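Local atomic coordinates of prephenate dehydrogenase (Corynebacterium glutamicum ATCC 13032, PDB entry 3KTD), a protein that probably catalyses the NAD(P)+-dependent oxidation of prephenate, a dehydrogenase step on the way to tyrosine. Residues S33-N38 and L62-A67. Numbering follows the deposited sequence.
Sequences SVFGYN and LQRAAA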
loop_
_atom_site.group_PDB
_atom_site.type_symbol
_atom_site.label_atom_id
_atom_site.label_comp_id
_atom_site.label_asym_id
_atom_site.label_seq_id
_atom_site.Cartn_x
_atom_site.Cartn_y
_atom_site.Cartn_z
ATOM N N SER A 33 -20.792 -10.613 30.284
ATOM C CA SER A 33 -20.824 -9.534 31.267
ATOM C C SER A 33 -19.702 -8.532 31.004
ATOM O O SER A 33 -18.532 -8.895 31.035
ATOM C CB SER A 33 -20.679 -10.120 32.676
ATOM O OG SER A 33 -20.738 -9.099 33.658
ATOM N N VAL A 34 -20.063 -7.275 30.758
ATOM C CA VAL A 34 -19.074 -6.239 30.462
ATOM C C VAL A 34 -19.563 -4.828 30.798
ATOM O O VAL A 34 -20.758 -4.521 30.702
ATOM C CB VAL A 34 -18.670 -6.278 28.968
ATOM C CG1 VAL A 34 -19.865 -5.957 28.076
ATOM C CG2 VAL A 34 -17.527 -5.316 28.689
ATOM N N PHE A 35 -18.625 -3.977 31.191
ATOM C CA PHE A 35 -18.910 -2.574 31.485
ATOM C C PHE A 35 -17.632 -1.759 31.272
ATOM O O PHE A 35 -16.552 -2.327 31.157
ATOM C CB PHE A 35 -19.487 -2.409 32.907
ATOM C CG PHE A 35 -18.532 -2.758 34.015
ATOM C CD1 PHE A 35 -18.190 -4.076 34.273
ATOM C CD2 PHE A 35 -18.011 -1.771 34.832
ATOM C CE1 PHE A 35 -17.308 -4.398 35.302
ATOM C CE2 PHE A 35 -17.133 -2.082 35.867
ATOM C CZ PHE A 35 -16.780 -3.395 36.098
ATOM N N GLY A 36 -17.736 -0.438 31.190
ATOM C CA GLY A 36 -16.548 0.361 30.900
ATOM C C GLY A 36 -16.603 1.830 31.249
ATOM O O GLY A 36 -17.618 2.341 31.721
ATOM N N TYR A 37 -15.483 2.501 31.002
ATOM C CA TYR A 37 -15.311 3.903 31.337
ATOM C C TYR A 37 -14.858 4.708 30.129
ATOM O O TYR A 37 -13.953 4.296 29.399
ATOM C CB TYR A 37 -14.305 4.026 32.491
ATOM C CG TYR A 37 -13.571 5.347 32.580
ATOM C CD1 TYR A 37 -14.203 6.495 33.045
ATOM C CD2 TYR A 37 -12.235 5.442 32.219
ATOM C CE1 TYR A 37 -13.530 7.709 33.132
ATOM C CE2 TYR A 37 -11.556 6.644 32.301
ATOM C CZ TYR A 37 -12.209 7.779 32.757
ATOM O OH TYR A 37 -11.529 8.980 32.828
ATOM N N ASN A 38 -15.523 5.843 29.925
ATOM C CA ASN A 38 -15.149 6.840 28.930
ATOM C C ASN A 38 -14.966 8.135 29.704
ATOM O O ASN A 38 -15.816 8.480 30.524
ATOM C CB ASN A 38 -16.258 7.003 27.888
ATOM C CG ASN A 38 -15.839 7.868 26.694
ATOM O OD1 ASN A 38 -14.825 8.565 26.737
ATOM N ND2 ASN A 38 -16.623 7.815 25.618
ATOM N N LEU A 62 -13.325 1.532 38.868
ATOM C CA LEU A 62 -12.269 0.694 39.438
ATOM C C LEU A 62 -12.679 0.069 40.773
ATOM O O LEU A 62 -12.279 -1.056 41.076
ATOM C CB LEU A 62 -10.975 1.494 39.590
ATOM C CG LEU A 62 -10.311 1.920 38.275
ATOM C CD1 LEU A 62 -9.213 2.951 38.504
ATOM C CD2 LEU A 62 -9.750 0.714 37.535
ATOM N N GLN A 63 -13.474 0.794 41.563
ATOM C CA GLN A 63 -13.987 0.273 42.836
ATOM C C GLN A 63 -14.832 -0.983 42.593
ATOM O O GLN A 63 -14.683 -1.993 43.283
ATOM C CB GLN A 63 -14.818 1.338 43.555
ATOM C CG GLN A 63 -15.327 0.886 44.933
ATOM C CD GLN A 63 -16.146 1.955 45.654
ATOM O OE1 GLN A 63 -16.992 2.628 45.055
ATOM N NE2 GLN A 63 -15.905 2.101 46.958
ATOM N N ARG A 64 -15.712 -0.889 41.598
ATOM C CA ARG A 64 -16.593 -1.978 41.181
ATOM C C ARG A 64 -15.787 -3.085 40.527
ATOM O O ARG A 64 -16.045 -4.265 40.749
ATOM C CB ARG A 64 -17.637 -1.445 40.188
ATOM C CG ARG A 64 -18.535 -2.499 39.543
ATOM C CD ARG A 64 -19.503 -1.853 38.563
ATOM N NE ARG A 64 -20.096 -2.811 37.627
ATOM C CZ ARG A 64 -20.897 -2.479 36.612
ATOM N NH1 ARG A 64 -21.214 -1.207 36.374
ATOM N NH2 ARG A 64 -21.383 -3.425 35.819
ATOM N N ALA A 65 -14.818 -2.698 39.704
ATOM C CA ALA A 65 -13.969 -3.669 39.039
ATOM C C ALA A 65 -13.285 -4.513 40.098
ATOM O O ALA A 65 -13.211 -5.736 39.968
ATOM C CB ALA A 65 -12.948 -2.976 38.158
ATOM N N ALA A 66 -12.806 -3.854 41.151
ATOM C CA ALA A 66 -12.154 -4.543 42.264
ATOM C C ALA A 66 -13.150 -5.413 43.012
ATOM O O ALA A 66 -12.823 -6.528 43.407
ATOM C CB ALA A 66 -11.496 -3.553 43.212
ATOM N N ALA A 67 -14.369 -4.917 43.189
ATOM C CA ALA A 67 -15.412 -5.681 43.886
ATOM C C ALA A 67 -15.800 -6.964 43.155
ATOM O O ALA A 67 -16.111 -7.955 43.805
ATOM C CB ALA A 67 -16.646 -4.817 44.104
HETATM O O HOH W 1 -20.885 -6.726 36.198
#
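Arg64 lays its guanidinium flat over one face of the Phe35 ring. The two planes are only 2° apart. This is a cation-pi stack: Arg64 CZ sits 3.6 Å from the centroid of the Phe35 ring, 20° off the ring normal. NE of Arg64 hangs over the ring, while Arg64 NH2 reaches back toward the root of the phenylalanine side chain, 3.4 Å from Phe35 CG. The arginine gets there as a fully stretched arm, with CG anti to N (chi1 174°) and the chain extended to NE. The two side chains run past each other in opposite directions. Ala65 closes in at the edge of the ring, where its CA lies 4.1 Å from Phe35 CZ. Phe35 belongs to strand 34-37 of the Rossmann-type nucleotide-binding domain, between strands 11-14 and 54-55 of the sheet. Helix 58-67 packs on this sheet and leads into strand 71-74. Toward the sheet, Phe35 and Ala65 both touch Cys12 of strand 11-14, and both are buried. The stack itself is tight, but Arg64 is only partly buried, and the outer edge of its guanidinium is looser. There a water lies in the guanidinium plane and makes weak bonds to Arg64 NH2 (3.4 Å) and Ser33 OG (3.5 Å). The firmer polar tie is the salt bridge from Arg64 NH2 to Asp53, consistent with a guanidinium held in place over the ring. Glu68 adds a long, weak ion pair at NE.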